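Local coordinates for uncharacterized protein (Photobacterium profundum, PDB 3R87) that is a hotdog-fold protein of the 4-hydroxybenzoyl-CoA thioesterase family that probably hydrolyses acyl thioesters, at residues 44-49 against 126-131; 55-60 against 112-117; 35-40 against 90-95. One frame throughout, in Å; residues are numbered along the deposited sequence.

Contact 1: 44-49 against 126-131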
loop_
_atom_site.group_PDB
_atom_site.type_symbol
_atom_site.label_atom_id
_atom_site.label_comp_id
_atom_site.label_asym_id
_atom_site.label_seq_id
_atom_site.Cartn_x
_atom_site.Cartn_y
_atom_site.Cartn_z
ATOM N N ASP A 44 13.237 5.879 -16.869
ATOM C CA ASP A 44 14.659 5.884 -16.823
ATOM C C ASP A 44 15.233 7.279 -16.698
ATOM O O ASP A 44 16.233 7.519 -16.045
ATOM C CB ASP A 44 15.252 5.226 -18.110
ATOM C CG ASP A 44 15.189 3.743 -18.092
ATOM O OD1 ASP A 44 15.015 3.104 -17.019
ATOM O OD2 ASP A 44 15.464 3.157 -19.151
ATOM N N LYS A 45 14.564 8.228 -17.370
ATOM C CA LYS A 45 14.967 9.644 -17.241
ATOM C C LYS A 45 14.704 10.177 -15.881
ATOM O O LYS A 45 15.479 10.940 -15.350
ATOM C CB LYS A 45 14.266 10.510 -18.262
ATOM C CG LYS A 45 14.656 10.139 -19.697
ATOM C CD LYS A 45 14.486 11.178 -20.562
ATOM C CE LYS A 45 15.131 10.735 -21.902
ATOM N NZ LYS A 45 16.585 11.101 -22.086
ATOM N N LEU A 46 13.578 9.754 -15.240
ATOM C CA LEU A 46 13.335 10.155 -13.867
ATOM C C LEU A 46 14.428 9.584 -12.932
ATOM O O LEU A 46 14.872 10.274 -12.046
ATOM C CB LEU A 46 11.978 9.630 -13.407
ATOM C CG LEU A 46 10.809 10.309 -14.012
ATOM C CD1 LEU A 46 9.517 9.610 -13.579
ATOM C CD2 LEU A 46 10.748 11.806 -13.726
ATOM N N ALA A 47 14.825 8.320 -13.121
ATOM C CA ALA A 47 15.818 7.742 -12.262
ATOM C C ALA A 47 17.163 8.476 -12.477
ATOM O O ALA A 47 17.835 8.676 -11.460
ATOM C CB ALA A 47 15.959 6.272 -12.560
ATOM N N THR A 48 17.547 8.730 -13.727
ATOM C CA THR A 48 18.833 9.450 -14.010
ATOM C C THR A 48 18.771 10.846 -13.421
ATOM O O THR A 48 19.759 11.299 -12.813
ATOM C CB THR A 48 19.054 9.497 -15.524
ATOM O OG1 THR A 48 19.165 8.136 -16.051
ATOM C CG2 THR A 48 20.295 10.304 -15.874
ATOM N N LEU A 49 17.659 11.529 -13.579
ATOM C CA LEU A 49 17.554 12.923 -13.059
ATOM C C LEU A 49 17.738 12.920 -11.517
ATOM O O LEU A 49 18.417 13.745 -10.951
ATOM C CB LEU A 49 16.221 13.533 -13.483
ATOM C CG LEU A 49 15.921 14.977 -12.994
ATOM C CD1 LEU A 49 16.868 15.984 -13.692
ATOM C CD2 LEU A 49 14.505 15.371 -13.214
ATOM N N ALA A 126 14.826 20.622 -19.554
ATOM C CA ALA A 126 14.552 20.464 -20.977
ATOM C C ALA A 126 14.571 19.002 -21.427
ATOM O O ALA A 126 13.797 18.617 -22.283
ATOM C CB ALA A 126 15.629 21.202 -21.822
ATOM N N ASP A 127 15.439 18.191 -20.861
ATOM C CA ASP A 127 15.465 16.797 -21.299
ATOM C C ASP A 127 14.235 16.025 -20.906
ATOM O O ASP A 127 13.801 15.127 -21.660
ATOM C CB ASP A 127 16.601 16.101 -20.648
ATOM C CG ASP A 127 16.857 14.715 -21.277
ATOM O OD1 ASP A 127 16.938 14.513 -22.526
ATOM O OD2 ASP A 127 16.957 13.780 -20.469
ATOM N N ILE A 128 13.629 16.399 -19.774
ATOM C CA ILE A 128 12.348 15.813 -19.376
ATOM C C ILE A 128 11.274 16.268 -20.322
ATOM O O ILE A 128 10.470 15.473 -20.806
ATOM C CB ILE A 128 12.036 16.133 -17.919
ATOM C CG1 ILE A 128 13.036 15.474 -16.969
ATOM C CG2 ILE A 128 10.600 15.766 -17.597
ATOM C CD1 ILE A 128 12.970 13.965 -16.923
ATOM N N LEU A 129 11.243 17.611 -20.599
ATOM C CA LEU A 129 10.217 18.094 -21.530
ATOM C C LEU A 129 10.396 17.445 -22.917
ATOM O O LEU A 129 9.413 17.075 -23.532
ATOM C CB LEU A 129 10.312 19.627 -21.673
ATOM C CG LEU A 129 10.011 20.482 -20.417
ATOM C CD1 LEU A 129 10.410 21.991 -20.626
ATOM C CD2 LEU A 129 8.552 20.278 -20.087
ATOM N N ALA A 130 11.616 17.265 -23.334
ATOM C CA ALA A 130 11.854 16.610 -24.646
ATOM C C ALA A 130 11.282 15.215 -24.661
ATOM O O ALA A 130 10.677 14.804 -25.641
ATOM C CB ALA A 130 13.334 16.586 -24.925
ATOM N N SER A 131 11.530 14.488 -23.559
ATOM C CA SER A 131 11.085 13.128 -23.461
ATOM C C SER A 131 9.553 13.103 -23.516
ATOM O O SER A 131 8.929 12.225 -24.092
ATOM C CB SER A 131 11.692 12.439 -22.245
ATOM O OG SER A 131 11.408 11.111 -22.218
#
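K45 of helix 43-53 reaches across to D127, I128 and S131 of helix 126-133. The two helical segments run antiparallel, at 175°, with their axes 10.7 Å apart. That spacing is wide, and the side chains fill it. K45 has CG anti to the carbonyl carbon (chi1 -64°), and its chain stays extended until it bends at chi4. Near the root, K45 CB packs on I128 CD1 at 3.9 Å. In the middle, K45 CD lies against S131 CB at 3.5 Å, tighter than usual van der Waals contact. At the end, in the conformer given for D127, the ammonium forms a salt bridge, K45 NZ to D127 OD2 3.2 Å. OD2 uses its syn lone pair. A weak second bond runs from K45 NZ to D127 OD1 at 3.5 Å. The two side chains cross at about a right angle.

S131 OG also touches the lysine methylenes, but its polar bond goes to the backbone O of I41. The ion pair lies toward the solvent side. Beneath it is an apolar layer. With CG anti to the backbone N (chi1 178°), L49 brings CD2 to I128 CG1 at 4.0 Å, and the two side chains cross nearly at right angles. L46 CD2 makes a looser contact with I128 CD1. L46, L49 and I128 all touch F57 of strand 56-66, and I128 also rests on I41.

D127 is a magnesium ligand in a structure of this protein, as is H53, which lies close to L49; no magnesium is bound to this chain in the model. The contact is an antiparallel helix pair, with an apolar inner side and a salt bridge outside, joining the C-terminal helix to helix 43-53 of the hotdog domain.

Contact 2: 55-60 against 112-117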
loop_
_atom_site.group_PDB
_atom_site.type_symbol
_atom_site.label_atom_id
_atom_site.label_comp_id
_atom_site.label_asym_id
_atom_site.label_seq_id
_atom_site.Cartn_x
_atom_site.Cartn_y
_atom_site.Cartn_z
ATOM N N LEU A 55 17.078 15.877 -8.514
ATOM C CA LEU A 55 15.773 16.523 -8.866
ATOM C C LEU A 55 14.759 15.515 -9.013
ATOM O O LEU A 55 14.972 14.407 -9.597
ATOM C CB LEU A 55 15.908 17.374 -10.141
ATOM C CG LEU A 55 16.892 18.574 -10.006
ATOM C CD1 LEU A 55 16.802 19.361 -11.361
ATOM C CD2 LEU A 55 16.675 19.535 -8.830
ATOM N N GLY A 56 13.552 15.816 -8.600
ATOM C CA GLY A 56 12.438 14.909 -8.843
ATOM C C GLY A 56 11.127 15.750 -8.860
ATOM O O GLY A 56 11.155 16.963 -8.651
ATOM N N PHE A 57 10.046 15.092 -9.217
ATOM C CA PHE A 57 8.735 15.852 -9.298
ATOM C C PHE A 57 7.889 15.555 -8.086
ATOM O O PHE A 57 8.035 14.496 -7.454
ATOM C CB PHE A 57 8.077 15.445 -10.577
ATOM C CG PHE A 57 8.836 15.901 -11.752
ATOM C CD1 PHE A 57 8.663 17.173 -12.226
ATOM C CD2 PHE A 57 9.675 15.067 -12.409
ATOM C CE1 PHE A 57 9.392 17.588 -13.317
ATOM C CE2 PHE A 57 10.388 15.525 -13.503
ATOM C CZ PHE A 57 10.278 16.818 -13.908
ATOM N N ALA A 58 6.986 16.535 -7.819
ATOM C CA ALA A 58 6.065 16.439 -6.697
ATOM C C ALA A 58 4.714 16.892 -7.126
ATOM O O ALA A 58 4.572 17.856 -7.920
ATOM C CB ALA A 58 6.590 17.220 -5.498
ATOM N N VAL A 59 3.679 16.278 -6.643
ATOM C CA VAL A 59 2.329 16.720 -6.835
ATOM C C VAL A 59 2.065 17.847 -5.856
ATOM O O VAL A 59 2.189 17.651 -4.630
ATOM C CB VAL A 59 1.338 15.540 -6.678
ATOM C CG1 VAL A 59 -0.071 16.032 -6.695
ATOM C CG2 VAL A 59 1.541 14.461 -7.773
ATOM N N TYR A 60 1.657 19.002 -6.367
ATOM C CA TYR A 60 1.229 20.112 -5.571
ATOM C C TYR A 60 -0.268 20.119 -5.314
ATOM O O TYR A 60 -0.707 20.374 -4.206
ATOM C CB TYR A 60 1.733 21.411 -6.284
ATOM C CG TYR A 60 1.190 22.646 -5.623
ATOM C CD1 TYR A 60 1.344 22.835 -4.242
ATOM C CD2 TYR A 60 0.492 23.576 -6.390
ATOM C CE1 TYR A 60 0.814 23.997 -3.570
ATOM C CE2 TYR A 60 -0.002 24.798 -5.756
ATOM C CZ TYR A 60 0.149 24.912 -4.337
ATOM O OH TYR A 60 -0.356 26.062 -3.729
ATOM N N MET A 112 1.783 19.511 -11.038
ATOM C CA MET A 112 3.070 18.966 -10.699
ATOM C C MET A 112 4.125 20.089 -10.698
ATOM O O MET A 112 4.105 20.933 -11.617
ATOM C CB MET A 112 3.421 17.980 -11.850
ATOM C CG MET A 112 4.739 17.270 -11.707
ATOM S SD MET A 112 5.205 16.149 -13.004
ATOM C CE MET A 112 5.733 17.022 -14.290
ATOM N N VAL A 113 5.063 20.019 -9.761
ATOM C CA VAL A 113 6.253 20.877 -9.727
ATOM C C VAL A 113 7.492 19.972 -9.670
ATOM O O VAL A 113 7.430 18.788 -9.461
ATOM C CB VAL A 113 6.177 21.778 -8.506
ATOM C CG1 VAL A 113 4.967 22.689 -8.631
ATOM C CG2 VAL A 113 6.082 21.007 -7.172
ATOM N N CYS A 114 8.665 20.624 -9.900
ATOM C CA CYS A 114 9.959 19.960 -9.814
ATOM C C CYS A 114 10.755 20.522 -8.619
ATOM O O CYS A 114 10.787 21.718 -8.475
ATOM C CB CYS A 114 10.684 20.207 -11.134
ATOM S SG CYS A 114 12.374 19.444 -11.204
ATOM N N LEU A 115 11.248 19.676 -7.740
ATOM C CA LEU A 115 11.904 20.107 -6.491
ATOM C C LEU A 115 13.307 19.528 -6.439
ATOM O O LEU A 115 13.535 18.363 -6.872
ATOM C CB LEU A 115 11.086 19.603 -5.233
ATOM C CG LEU A 115 9.659 19.973 -5.080
ATOM C CD1 LEU A 115 9.072 19.413 -3.812
ATOM C CD2 LEU A 115 9.388 21.492 -5.157
ATOM N N ASP A 116 14.216 20.254 -5.826
ATOM C CA ASP A 116 15.498 19.674 -5.397
ATOM C C ASP A 116 15.361 19.092 -3.978
ATOM O O ASP A 116 14.248 19.080 -3.376
ATOM C CB ASP A 116 16.604 20.719 -5.526
ATOM C CG ASP A 116 16.444 21.879 -4.557
ATOM O OD1 ASP A 116 15.686 21.791 -3.567
ATOM O OD2 ASP A 116 17.057 22.895 -4.920
ATOM N N LYS A 117 16.488 18.606 -3.467
ATOM C CA LYS A 117 16.426 17.869 -2.225
ATOM C C LYS A 117 16.112 18.788 -1.031
ATOM O O LYS A 117 15.634 18.298 -0.004
ATOM C CB LYS A 117 17.688 17.016 -2.066
ATOM C CG LYS A 117 17.688 15.760 -2.941
ATOM C CD LYS A 117 18.844 14.906 -2.538
ATOM C CE LYS A 117 19.148 13.904 -3.601
ATOM N NZ LYS A 117 20.015 12.831 -3.050
#
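The F57 ring has two sulfur-bearing neighbours on the adjacent strand, M112 and C114. They come from opposite sides of the ring plane, both obliquely. In the conformers given, M112 SD is 4.3 Å from the ring centroid, a Met-aromatic contact, and C114 SG is 4.5 Å from it. V113 O lies at the ring edge, near its plane. L46 and L49 of helix 43-53 also touch the ring. The two strands form an antiparallel ladder in the sheet of the hotdog fold. G56-L115 and A58-V113 are hydrogen-bonded pairs; F57-C114 and V59-M112 are non-hydrogen-bonded pairs.

M112, in the same conformer, has CG anti to the backbone N and bends at chi3 (77°). This brings its CE to F57 CD1 at 3.6 Å. At the end of the ladder, L55 CD2 sits against D116 CB, while the carboxylate of D116 turns to a salt bridge with R120. Y60 makes backbone hydrogen bonds to the third subunit.

F57, M112 and C114 share one face of the sheet; A58, V113 and L115 lie on the opposite one. There A58 CB packs on L115 CD1 at 3.7 Å.

Contact 3: 35-40 against 90-95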
loop_
_atom_site.group_PDB
_atom_site.type_symbol
_atom_site.label_atom_id
_atom_site.label_comp_id
_atom_site.label_asym_id
_atom_site.label_seq_id
_atom_site.Cartn_x
_atom_site.Cartn_y
_atom_site.Cartn_z
ATOM N N ARG A 35 2.010 6.158 -11.924
ATOM C CA ARG A 35 2.646 5.252 -12.867
ATOM C C ARG A 35 2.522 5.805 -14.271
ATOM O O ARG A 35 3.455 5.784 -15.075
ATOM C CB ARG A 35 1.988 3.871 -12.826
ATOM C CG ARG A 35 2.048 3.154 -11.499
ATOM C CD ARG A 35 1.305 1.844 -11.607
ATOM N NE ARG A 35 1.033 1.273 -10.304
ATOM C CZ ARG A 35 0.222 0.250 -10.081
ATOM N NH1 ARG A 35 -0.356 -0.360 -11.122
ATOM N NH2 ARG A 35 -0.056 -0.107 -8.847
ATOM N N ALA A 36 1.307 6.249 -14.615
ATOM C CA ALA A 36 1.030 6.696 -15.968
ATOM C C ALA A 36 1.863 7.934 -16.300
ATOM O O ALA A 36 2.335 8.058 -17.456
ATOM C CB ALA A 36 -0.456 6.932 -16.122
ATOM N N ARG A 37 2.036 8.866 -15.371
ATOM C CA ARG A 37 2.906 9.996 -15.627
ATOM C C ARG A 37 4.332 9.545 -15.868
ATOM O O ARG A 37 5.021 10.099 -16.732
ATOM C CB ARG A 37 2.860 11.027 -14.511
ATOM C CG ARG A 37 1.524 11.683 -14.319
ATOM C CD ARG A 37 1.559 12.871 -13.359
ATOM N NE ARG A 37 2.028 12.498 -12.021
ATOM C CZ ARG A 37 1.247 12.047 -11.043
ATOM N NH1 ARG A 37 -0.038 11.889 -11.187
ATOM N NH2 ARG A 37 1.805 11.774 -9.846
ATOM N N GLU A 38 4.807 8.563 -15.104
ATOM C CA GLU A 38 6.168 8.065 -15.348
ATOM C C GLU A 38 6.351 7.560 -16.748
ATOM O O GLU A 38 7.393 7.774 -17.346
ATOM C CB GLU A 38 6.566 6.972 -14.355
ATOM C CG GLU A 38 6.617 7.404 -12.905
ATOM C CD GLU A 38 7.487 6.500 -12.090
ATOM O OE1 GLU A 38 8.374 5.812 -12.616
ATOM O OE2 GLU A 38 7.360 6.489 -10.836
ATOM N N HIS A 39 5.347 6.870 -17.280
ATOM C CA HIS A 39 5.446 6.346 -18.641
ATOM C C HIS A 39 5.425 7.445 -19.677
ATOM O O HIS A 39 6.033 7.279 -20.732
ATOM C CB HIS A 39 4.380 5.295 -18.909
ATOM C CG HIS A 39 4.717 4.002 -18.237
ATOM N ND1 HIS A 39 5.454 3.019 -18.835
ATOM C CD2 HIS A 39 4.411 3.518 -17.024
ATOM C CE1 HIS A 39 5.642 2.013 -17.982
ATOM N NE2 HIS A 39 5.018 2.305 -16.849
ATOM N N VAL A 40 4.755 8.575 -19.435
ATOM C CA VAL A 40 4.832 9.724 -20.338
ATOM C C VAL A 40 6.232 10.301 -20.302
ATOM O O VAL A 40 6.828 10.624 -21.356
ATOM C CB VAL A 40 3.780 10.762 -20.023
ATOM C CG1 VAL A 40 3.982 12.016 -20.858
ATOM C CG2 VAL A 40 2.408 10.221 -20.203
ATOM N N THR A 90 3.424 21.813 -14.357
ATOM C CA THR A 90 2.868 20.960 -15.385
ATOM C C THR A 90 1.481 20.559 -14.919
ATOM O O THR A 90 1.304 20.130 -13.774
ATOM C CB THR A 90 3.755 19.735 -15.678
ATOM O OG1 THR A 90 5.054 20.161 -16.037
ATOM C CG2 THR A 90 3.212 19.021 -16.936
ATOM N N LEU A 91 0.460 20.708 -15.797
ATOM C CA LEU A 91 -0.868 20.297 -15.516
ATOM C C LEU A 91 -1.177 18.988 -16.196
ATOM O O LEU A 91 -0.885 18.844 -17.403
ATOM C CB LEU A 91 -1.868 21.394 -15.992
ATOM C CG LEU A 91 -1.478 22.765 -15.619
ATOM C CD1 LEU A 91 -2.489 23.738 -16.217
ATOM C CD2 LEU A 91 -1.359 22.873 -14.070
ATOM N N TRP A 92 -1.724 18.050 -15.488
ATOM C CA TRP A 92 -2.054 16.741 -16.002
ATOM C C TRP A 92 -3.540 16.514 -15.865
ATOM O O TRP A 92 -4.130 16.801 -14.802
ATOM C CB TRP A 92 -1.289 15.663 -15.263
ATOM C CG TRP A 92 0.194 15.776 -15.292
ATOM C CD1 TRP A 92 0.996 16.507 -14.479
ATOM C CD2 TRP A 92 1.089 15.082 -16.187
ATOM N NE1 TRP A 92 2.304 16.307 -14.819
ATOM C CE2 TRP A 92 2.405 15.431 -15.851
ATOM C CE3 TRP A 92 0.891 14.125 -17.207
ATOM C CZ2 TRP A 92 3.536 14.876 -16.495
ATOM C CZ3 TRP A 92 1.988 13.588 -17.844
ATOM C CH2 TRP A 92 3.275 13.987 -17.511
ATOM N N ARG A 93 -4.178 15.979 -16.900
ATOM C CA ARG A 93 -5.518 15.458 -16.845
ATOM C C ARG A 93 -5.396 13.950 -16.928
ATOM O O ARG A 93 -4.827 13.444 -17.907
ATOM C CB ARG A 93 -6.377 16.003 -17.994
ATOM C CG ARG A 93 -7.746 15.372 -18.078
ATOM C CD ARG A 93 -8.616 15.795 -16.933
ATOM N NE ARG A 93 -9.989 15.370 -17.138
ATOM C CZ ARG A 93 -11.043 16.079 -16.766
ATOM N NH1 ARG A 93 -10.942 17.176 -15.975
ATOM N NH2 ARG A 93 -12.225 15.602 -17.107
ATOM N N GLN A 94 -5.928 13.211 -15.957
ATOM C CA GLN A 94 -5.786 11.788 -15.919
ATOM C C GLN A 94 -7.107 11.153 -15.614
ATOM O O GLN A 94 -7.867 11.648 -14.751
ATOM C CB GLN A 94 -4.693 11.332 -14.938
ATOM C CG GLN A 94 -3.372 12.023 -15.229
ATOM C CD GLN A 94 -2.229 11.414 -14.471
ATOM O OE1 GLN A 94 -1.845 11.930 -13.408
ATOM N NE2 GLN A 94 -1.714 10.297 -14.958
ATOM N N GLU A 95 -7.441 10.054 -16.285
ATOM C CA GLU A 95 -8.714 9.422 -16.130
ATOM C C GLU A 95 -8.571 7.916 -16.123
ATOM O O GLU A 95 -7.791 7.358 -16.889
ATOM C CB GLU A 95 -9.686 9.809 -17.267
ATOM C CG GLU A 95 -9.888 11.335 -17.326
ATOM C CD GLU A 95 -10.847 11.806 -18.368
ATOM O OE1 GLU A 95 -11.370 10.971 -19.164
ATOM O OE2 GLU A 95 -11.093 13.041 -18.417
#
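R37 of helix 28-41 meets two side chains of strand 89-97, W92 and Q94. Its methylene chain lies over one face of the indole. R37 CD stands 3.5 Å from the centroid of the W92 five-membered ring, almost on the ring normal, which is a CH-pi contact. The guanidinium carbon is much farther from that ring, so any cation-pi attraction is weak at most. The chain bends at chi3, and the guanidinium plane is turned 59° from the ring.

R37 NH1 donates to Q94 OE1 at 2.9 Å. The oxygen lies in the guanidinium plane, and the donor lies in the carbonyl plane of the amide. The guanidinium and amide planes are still 75° apart, so the two groups do not stack. V40 comes from the opposite direction to W92. V40 CG1 meets the ring edge at W92 CZ3, 3.9 Å away. A36 CB packs on Q94 NE2 at 3.8 Å.

The next shell holds these groups in place. Q94 NE2 donates to F33 O and to T80 OG1, so both ends of the amide are bonded and its rotation is fixed. In the conformer given, T90 CG2 lies over the opposite face of W92, offset toward the rim. The F82 ring also meets the indole. H26 of the third subunit packs on R37.

All five touching residues are buried, close to the centre of the chain. The axes of helix and strand lie 10.5 Å apart and cross at 124°. Helix 28-41 packed against the curved antiparallel sheet is the core of the hotdog fold.

Contact 3 is the core contact; its centre lies about 3 Å from the centre of the chain. The centres of contacts 1 and 2 lie about 15 and 13 Å from it, contact 1 partly buried and contact 2 at the surface. Each joins different elements: helix to helix, strand to strand, helix to strand. Contact 1 is held by a salt bridge over leucine and isoleucine, contact 2 by backbone hydrogen bonds, contact 3 by an aromatic face and a buried polar bond. F57 links contact 2 to the helices of contact 1. Strands 89-97 and 106-115 are sheet neighbours joining contacts 2 and 3. L46 against E38 joins contacts 1 and 3.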